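Local coordinates for biuret hydrolase (Pseudomonas sp., PDB 6C62), which hydrolyses 1-carboxybiuret to urea-1,3-dicarboxylate and ammonia, a step in the bacterial breakdown of the herbicide atrazine, at residues Ala37-Thr42 / Gly117-Glu122; Gly87-Arg92 / Asn131-Pro136. All coordinates share one frame; numbering follows the deposited sequence.

How the contacts relate
Contact 1 rests mainly on backbone bonds between two strands, contact 2 on side chains that join a loop to a turn. Contact 1 is buried: strand 38-41, the outermost strand at one end of the large mixed sheet, pairs with strand 113-118, and an apolar methyl-on-ring contact accompanies the main-chain bonds. Contact 2 is only partly buried and joins the loop 87-92 to the turn at 131-136, where an amide, a phenol, a guanidinium and a water-linked imidazole do the work. The two meet through segment 117-122, which makes two polar contacts with segment 131-136.

Contact 1 (Ala37-Thr42 / Gly117-Glu122)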
ATOM      1  N   ALA A  37      16.097  15.112  29.290  1.00 12.63           N
ATOM      2  CA  ALA A  37      15.392  15.307  28.018  1.00 12.89           C
ATOM      3  C   ALA A  37      16.352  15.361  26.848  1.00 11.98           C
ATOM      4  O   ALA A  37      15.965  14.915  25.771  1.00 13.32           O
ATOM      5  CB  ALA A  37      14.560  16.562  28.051  1.00 12.52           C
ATOM      6  N   PHE A  38      17.577  15.849  27.010  1.00 11.80           N
ATOM      7  CA  PHE A  38      18.510  15.992  25.895  1.00 12.00           C
ATOM      8  C   PHE A  38      19.495  14.843  25.732  1.00 14.56           C
ATOM      9  O   PHE A  38      20.062  14.384  26.701  1.00 16.25           O
ATOM     10  CB  PHE A  38      19.331  17.280  26.014  1.00 12.94           C
ATOM     11  CG  PHE A  38      18.603  18.507  25.563  1.00 12.36           C
ATOM     12  CD1 PHE A  38      17.642  19.083  26.364  1.00 11.94           C
ATOM     13  CD2 PHE A  38      18.891  19.070  24.332  1.00 12.47           C
ATOM     14  CE1 PHE A  38      16.958  20.233  25.967  1.00 13.17           C
ATOM     15  CE2 PHE A  38      18.233  20.203  23.905  1.00 13.69           C
ATOM     16  CZ  PHE A  38      17.238  20.796  24.734  1.00 13.61           C
ATOM     17  N   THR A  39      19.754  14.384  24.521  1.00 13.16           N
ATOM     18  CA  THR A  39      20.820  13.449  24.252  1.00 14.46           C
ATOM     19  C   THR A  39      21.972  14.097  23.550  1.00 18.63           C
ATOM     20  O   THR A  39      23.041  13.443  23.424  1.00 20.44           O
ATOM     21  CB  THR A  39      20.365  12.255  23.374  1.00 15.08           C
ATOM     22  OG1 THR A  39      19.697  12.698  22.164  1.00 14.31           O
ATOM     23  CG2 THR A  39      19.398  11.380  24.164  1.00 15.25           C
ATOM     24  N   CYS A  40      21.779  15.299  23.002  1.00 17.12           N
ATOM     25  CA  CYS A  40      22.860  15.994  22.371  1.00 20.42           C
ATOM     26  C   CYS A  40      22.610  17.486  22.330  1.00 18.66           C
ATOM     27  O   CYS A  40      21.478  17.900  22.143  1.00 17.64           O
ATOM     28  CB  CYS A  40      23.106  15.327  21.052  1.00 24.09           C
ATOM     29  SG  CYS A  40      22.625  16.201  19.647  1.00 31.45           S
ATOM     30  N   ARG A  41      23.600  18.270  22.648  1.00 16.89           N
ATOM     31  CA  ARG A  41      23.434  19.739  22.705  1.00 19.91           C
ATOM     32  C   ARG A  41      24.268  20.350  21.575  1.00 19.56           C
ATOM     33  O   ARG A  41      25.485  20.187  21.556  1.00 21.90           O
ATOM     34  CB  ARG A  41      23.865  20.302  24.033  1.00 21.87           C
ATOM     35  CG  ARG A  41      23.085  19.710  25.172  1.00 25.42           C
ATOM     36  CD  ARG A  41      23.561  20.269  26.513  1.00 28.97           C
ATOM     37  NE  ARG A  41      23.283  19.335  27.604  1.00 32.04           N
ATOM     38  CZ  ARG A  41      23.547  19.550  28.905  1.00 35.90           C
ATOM     39  NH1 ARG A  41      24.126  20.680  29.332  1.00 31.70           N
ATOM     40  NH2 ARG A  41      23.246  18.589  29.788  1.00 34.06           N
ATOM     41  N   THR A  42      23.610  21.013  20.620  1.00 15.50           N
ATOM     42  CA  THR A  42      24.268  21.595  19.453  1.00 15.38           C
ATOM     43  C   THR A  42      24.705  23.030  19.713  1.00 16.35           C
ATOM     44  O   THR A  42      24.163  23.998  19.156  1.00 16.50           O
ATOM     45  CB  THR A  42      23.377  21.488  18.195  1.00 15.12           C
ATOM     46  OG1 THR A  42      22.077  22.041  18.454  1.00 14.76           O
ATOM     47  CG2 THR A  42      23.219  20.003  17.847  1.00 15.91           C
ATOM     48  N   GLY A 117      19.252  17.527  20.287  1.00 12.55           N
ATOM     49  CA  GLY A 117      18.473  16.290  20.072  1.00 12.30           C
ATOM     50  C   GLY A 117      17.941  15.772  21.405  1.00 11.84           C
ATOM     51  O   GLY A 117      18.618  15.887  22.436  1.00 11.25           O
ATOM     52  N   LEU A 118      16.745  15.204  21.371  1.00 11.14           N
ATOM     53  CA  LEU A 118      15.991  14.804  22.554  1.00  9.92           C
ATOM     54  C   LEU A 118      15.749  13.306  22.673  1.00  9.80           C
ATOM     55  O   LEU A 118      15.522  12.594  21.683  1.00  9.78           O
ATOM     56  CB  LEU A 118      14.628  15.529  22.578  1.00  9.72           C
ATOM     57  CG  LEU A 118      14.714  17.033  22.492  1.00 10.01           C
ATOM     58  CD1 LEU A 118      13.323  17.582  22.336  1.00 10.24           C
ATOM     59  CD2 LEU A 118      15.382  17.642  23.718  1.00 10.69           C
ATOM     60  N   ASN A 119      15.709  12.855  23.927  1.00  9.95           N
ATOM     61  CA  ASN A 119      15.547  11.433  24.276  1.00  9.76           C
ATOM     62  C   ASN A 119      14.172  10.901  23.807  1.00 10.28           C
ATOM     63  O   ASN A 119      13.187  11.659  23.727  1.00 10.18           O
ATOM     64  CB  ASN A 119      15.702  11.258  25.796  1.00 10.19           C
ATOM     65  CG  ASN A 119      15.982   9.828  26.240  1.00 10.45           C
ATOM     66  OD1 ASN A 119      16.550   9.013  25.503  1.00 11.23           O
ATOM     67  ND2 ASN A 119      15.575   9.518  27.517  1.00 10.41           N
ATOM     68  N   MET A 120      14.129   9.595  23.515  1.00  9.83           N
ATOM     69  CA  MET A 120      12.963   8.917  23.023  1.00 10.17           C
ATOM     70  C   MET A 120      13.034   7.441  23.350  1.00 10.01           C
ATOM     71  O   MET A 120      14.101   6.907  23.605  1.00  8.72           O
ATOM     72  CB  MET A 120      12.797   9.141  21.518  1.00  9.78           C
ATOM     73  CG  MET A 120      14.022   8.708  20.677  1.00  9.75           C
ATOM     74  SD  MET A 120      13.747   8.705  18.891  1.00  9.76           S
ATOM     75  CE  MET A 120      12.781   7.235  18.577  1.00 10.86           C
ATOM     76  N   ASP A 121      11.892   6.754  23.337  1.00 11.28           N
ATOM     77  CA  ASP A 121      11.921   5.291  23.398  1.00 12.86           C
ATOM     78  C   ASP A 121      12.628   4.783  22.166  1.00 13.16           C
ATOM     79  O   ASP A 121      12.452   5.336  21.058  1.00 12.81           O
ATOM     80  CB  ASP A 121      10.551   4.649  23.444  1.00 15.98           C
ATOM     81  CG  ASP A 121       9.859   4.831  24.806  1.00 21.39           C
ATOM     82  OD1 ASP A 121      10.289   4.232  25.848  1.00 24.11           O
ATOM     83  OD2 ASP A 121       8.875   5.603  24.847  1.00 25.37           O
ATOM     84  N   GLU A 122      13.422   3.736  22.344  1.00 12.25           N
ATOM     85  CA  GLU A 122      14.233   3.204  21.225  1.00 12.41           C
ATOM     86  C   GLU A 122      13.380   2.861  20.024  1.00 11.29           C
ATOM     87  O   GLU A 122      12.435   2.135  20.127  1.00  9.97           O
ATOM     88  CB  GLU A 122      15.018   1.965  21.648  1.00 13.34           C
ATOM     89  CG  GLU A 122      15.707   1.343  20.452  1.00 14.25           C
ATOM     90  CD  GLU A 122      16.483   0.085  20.763  1.00 15.95           C
ATOM     91  OE1 GLU A 122      15.838  -1.017  20.640  1.00 15.77           O
ATOM     92  OE2 GLU A 122      17.722   0.185  21.025  1.00 16.39           O
TER
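A classic beta bulge joins the edge strand 38-41 of the large mixed sheet to its antiparallel neighbour 113-118, with T39 and C40 both set against G117. The carbonyl oxygen of G117 is gripped twice: T39 N donates to G117 O over 2.8 Å, and C40 N reaches the same oxygen at 3.3 Å, both from one face of the carbonyl plane. Returning the bond, G117 N donates to C40 O at 2.9 Å. On the other side of the bulge, N119 N donates to A37 O at 2.8 Å in a nearly straight bond, with 170° at the hydrogen.

Between these bonds F38 and L118 form a non-hydrogen-bonded pair. Their side chains run alongside each other, and methyl CD2 of L118 sits squarely over one face of the F38 ring, 3.5 Å from its centroid in a CH-pi contact. CG of F38 lies anti to its own carbonyl carbon (chi1 -80°), which carries the ring alongside L118, and chi2 of 77° turns its face to the methyl. With an alanine at F38, the L118 methyl would probably lose the aromatic surface it rests on, opening a gap between the edge strand and A72 of strand 70-74, which the ring also touches.

From within the bulge, methyl CG2 of T39 lies 3.9 Å from N119 CA, the two side chains crossing at about a right angle. T39 OG1 is bonded to N75 ND2, and N119 ND2 to G135 O and T137 OG1. A beta carbon at G117 would come a tight 3.5 Å from C40 SG. Such a bulge is a familiar irregularity of antiparallel pairing, and here it shapes the border of the amidase-family sheet whose strand 70-74 carries K74, by similarity a charge-relay residue.

Contact 2 (Gly87-Arg92 / Asn131-Pro136); sequences GSKINR and NTHYGP
Over one face of the H133 imidazole lies CG of K89, 3.9 Å from the ring centroid in a CH-pi contact, while the carbonyl oxygen of G87 and a water molecule stand at the ring's edge. The Y134 ring is approached at its edge by the carbonyls of G87 and S88, and its hydroxyl in turn lies at the edge of the R92 guanidinium, whose plane stands 77° from that of the ring. One face of this guanidinium is covered by CB of K89. Both rings project from an Asx turn extended into an Asx motif, both headed by N131, whose OD1 accepts from H133 N at 2.8 Å and also from Y134 N, so the side-chain oxygen fixes the turn that presents them.

The other end of the N131 amide works across the contact. With CG anti to the backbone N (chi1 -172°) the amide reaches across to the loop, where ND2 donates to G87 O at 2.9 Å, in the carbonyl plane and on a lone pair. The same nitrogen also bonds to M120 O, so N131 ties the turn both to the loop and to segment 117-122. G87 has a positive phi, a backbone shape that favours glycine.

The phenol oxygen links two parts of the loop: Y134 OH donates to S88 O at 2.7 Å, from above the carbonyl plane, and accepts from R92 NE at 3.1 Å. S88 OG accepts from N91 N in an ST motif and bonds to L85 O, which steadies the loop around the carbonyl that Y134 uses.

H133 is held at both nitrogens, NE2 by the carboxylate of E122 and ND1 by the water. That water lies 2.6 Å from H133 ND1 and accepts from K89 NZ at 3.1 Å.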
ATOM      1  N   GLY A  87      16.936   6.883  19.569  1.00  9.39           N
ATOM      2  CA  GLY A  87      16.899   6.252  20.876  1.00  9.89           C
ATOM      3  C   GLY A  87      17.655   4.929  21.049  1.00  9.87           C
ATOM      4  O   GLY A  87      17.458   4.256  22.059  1.00  9.54           O
ATOM      5  N   SER A  88      18.502   4.572  20.068  1.00  9.60           N
ATOM      6  CA  SER A  88      19.110   3.305  19.994  1.00  9.97           C
ATOM      7  C   SER A  88      20.588   3.399  20.268  1.00 10.23           C
ATOM      8  O   SER A  88      21.210   4.479  20.147  1.00 11.56           O
ATOM      9  CB  SER A  88      18.905   2.675  18.617  1.00 10.58           C
ATOM     10  OG  SER A  88      19.813   3.278  17.652  1.00  9.24           O
ATOM     11  N   LYS A  89      21.161   2.264  20.655  1.00 11.99           N
ATOM     12  CA  LYS A  89      22.593   2.137  20.574  1.00 14.85           C
ATOM     13  C   LYS A  89      23.083   1.560  19.270  1.00 13.51           C
ATOM     14  O   LYS A  89      24.191   1.897  18.858  1.00 13.32           O
ATOM     15  CB  LYS A  89      23.182   1.466  21.813  1.00 19.61           C
ATOM     16  CG  LYS A  89      22.877   0.060  22.058  1.00 20.80           C
ATOM     17  CD  LYS A  89      23.714  -0.401  23.262  1.00 23.81           C
ATOM     18  CE  LYS A  89      23.550  -1.899  23.357  1.00 25.60           C
ATOM     19  NZ  LYS A  89      23.923  -2.330  24.727  1.00 28.61           N
ATOM     20  N   ILE A  90      22.228   0.785  18.581  1.00 13.13           N
ATOM     21  CA  ILE A  90      22.523   0.261  17.262  1.00 12.41           C
ATOM     22  C   ILE A  90      22.977   1.310  16.255  1.00 11.86           C
ATOM     23  O   ILE A  90      23.896   1.093  15.505  1.00 12.08           O
ATOM     24  CB  ILE A  90      21.313  -0.537  16.758  1.00 13.36           C
ATOM     25  CG1 ILE A  90      21.333  -1.923  17.399  1.00 13.25           C
ATOM     26  CG2 ILE A  90      21.384  -0.773  15.243  1.00 15.40           C
ATOM     27  CD1 ILE A  90      20.048  -2.667  17.285  1.00 13.08           C
ATOM     28  N   ASN A  91      22.325   2.461  16.240  1.00 11.36           N
ATOM     29  CA  ASN A  91      22.641   3.517  15.271  1.00 11.25           C
ATOM     30  C   ASN A  91      23.944   4.289  15.589  1.00 12.32           C
ATOM     31  O   ASN A  91      24.358   5.088  14.745  1.00 10.91           O
ATOM     32  CB  ASN A  91      21.515   4.533  15.146  1.00 10.81           C
ATOM     33  CG  ASN A  91      20.310   4.001  14.357  1.00 11.48           C
ATOM     34  OD1 ASN A  91      20.221   2.814  14.093  1.00 11.36           O
ATOM     35  ND2 ASN A  91      19.368   4.900  14.025  1.00 10.31           N
ATOM     36  N   ARG A  92      24.616   4.006  16.698  1.00 12.76           N
ATOM     37  CA  ARG A  92      25.741   4.896  17.108  1.00 14.36           C
ATOM     38  C   ARG A  92      26.875   4.957  16.092  1.00 14.50           C
ATOM     39  O   ARG A  92      27.441   6.011  15.903  1.00 14.67           O
ATOM     40  CB  ARG A  92      26.361   4.495  18.450  1.00 14.04           C
ATOM     41  CG  ARG A  92      25.504   4.867  19.653  1.00 14.39           C
ATOM     42  CD  ARG A  92      25.896   4.055  20.861  1.00 14.58           C
ATOM     43  NE  ARG A  92      25.053   4.362  21.986  1.00 15.28           N
ATOM     44  CZ  ARG A  92      25.167   3.756  23.171  1.00 16.13           C
ATOM     45  NH1 ARG A  92      26.139   2.822  23.368  1.00 16.93           N
ATOM     46  NH2 ARG A  92      24.386   4.157  24.152  1.00 17.10           N
ATOM     47  N   ASN A 131      14.068   4.614  28.577  1.00 14.68           N
ATOM     48  CA  ASN A 131      15.070   4.119  27.662  1.00 12.85           C
ATOM     49  C   ASN A 131      16.187   3.445  28.479  1.00 12.93           C
ATOM     50  O   ASN A 131      16.883   4.114  29.327  1.00 11.77           O
ATOM     51  CB  ASN A 131      15.593   5.292  26.820  1.00 12.10           C
ATOM     52  CG  ASN A 131      16.519   4.821  25.678  1.00 13.21           C
ATOM     53  OD1 ASN A 131      17.556   4.122  25.923  1.00 12.67           O
ATOM     54  ND2 ASN A 131      16.160   5.157  24.437  1.00 12.17           N
ATOM     55  N   THR A 132      16.412   2.163  28.246  1.00 12.81           N
ATOM     56  CA  THR A 132      17.462   1.433  28.985  1.00 13.19           C
ATOM     57  C   THR A 132      18.900   1.967  28.693  1.00 14.17           C
ATOM     58  O   THR A 132      19.726   2.002  29.579  1.00 14.10           O
ATOM     59  CB  THR A 132      17.379  -0.094  28.710  1.00 14.34           C
ATOM     60  OG1 THR A 132      16.108  -0.567  29.102  1.00 12.78           O
ATOM     61  CG2 THR A 132      18.455  -0.934  29.446  1.00 16.08           C
ATOM     62  N   HIS A 133      19.191   2.417  27.487  1.00 12.78           N
ATOM     63  CA  HIS A 133      20.530   2.784  27.111  1.00 12.89           C
ATOM     64  C   HIS A 133      20.830   4.205  27.635  1.00 13.65           C
ATOM     65  O   HIS A 133      21.912   4.437  28.183  1.00 14.36           O
ATOM     66  CB  HIS A 133      20.732   2.795  25.612  1.00 14.74           C
ATOM     67  CG  HIS A 133      20.130   1.642  24.872  1.00 15.30           C
ATOM     68  ND1 HIS A 133      20.434   0.338  25.149  1.00 15.44           N
ATOM     69  CD2 HIS A 133      19.258   1.615  23.829  1.00 16.56           C
ATOM     70  CE1 HIS A 133      19.773  -0.456  24.332  1.00 17.09           C
ATOM     71  NE2 HIS A 133      19.049   0.301  23.508  1.00 17.10           N
ATOM     72  N   TYR A 134      19.890   5.143  27.447  1.00 11.01           N
ATOM     73  CA  TYR A 134      20.096   6.540  27.739  1.00 11.75           C
ATOM     74  C   TYR A 134      19.503   7.016  29.069  1.00 11.77           C
ATOM     75  O   TYR A 134      19.694   8.164  29.436  1.00 12.47           O
ATOM     76  CB  TYR A 134      19.565   7.409  26.561  1.00 11.70           C
ATOM     77  CG  TYR A 134      20.321   7.111  25.332  1.00 11.77           C
ATOM     78  CD1 TYR A 134      21.616   7.531  25.184  1.00 12.58           C
ATOM     79  CD2 TYR A 134      19.792   6.297  24.354  1.00 11.56           C
ATOM     80  CE1 TYR A 134      22.339   7.219  24.013  1.00 12.58           C
ATOM     81  CE2 TYR A 134      20.499   5.967  23.249  1.00 11.74           C
ATOM     82  CZ  TYR A 134      21.785   6.411  23.087  1.00 12.05           C
ATOM     83  OH  TYR A 134      22.493   6.027  21.980  1.00 11.86           O
ATOM     84  N   GLY A 135      18.757   6.156  29.733  1.00 10.97           N
ATOM     85  CA  GLY A 135      18.040   6.482  30.930  1.00 11.83           C
ATOM     86  C   GLY A 135      16.655   7.068  30.658  1.00 12.08           C
ATOM     87  O   GLY A 135      16.379   7.556  29.533  1.00 11.59           O
ATOM     88  N   PRO A 136      15.760   6.997  31.670  1.00 12.02           N
ATOM     89  CA  PRO A 136      14.429   7.561  31.476  1.00 11.63           C
ATOM     90  C   PRO A 136      14.463   9.057  31.400  1.00 11.97           C
ATOM     91  O   PRO A 136      15.352   9.709  32.037  1.00 12.85           O
ATOM     92  CB  PRO A 136      13.669   7.153  32.748  1.00 12.13           C
ATOM     93  CG  PRO A 136      14.739   7.104  33.780  1.00 13.05           C
ATOM     94  CD  PRO A 136      15.957   6.542  33.075  1.00 13.01           C
TER
HETATM   95  O   HOH W   1      22.119  -0.886  26.770  1.00 20.92           O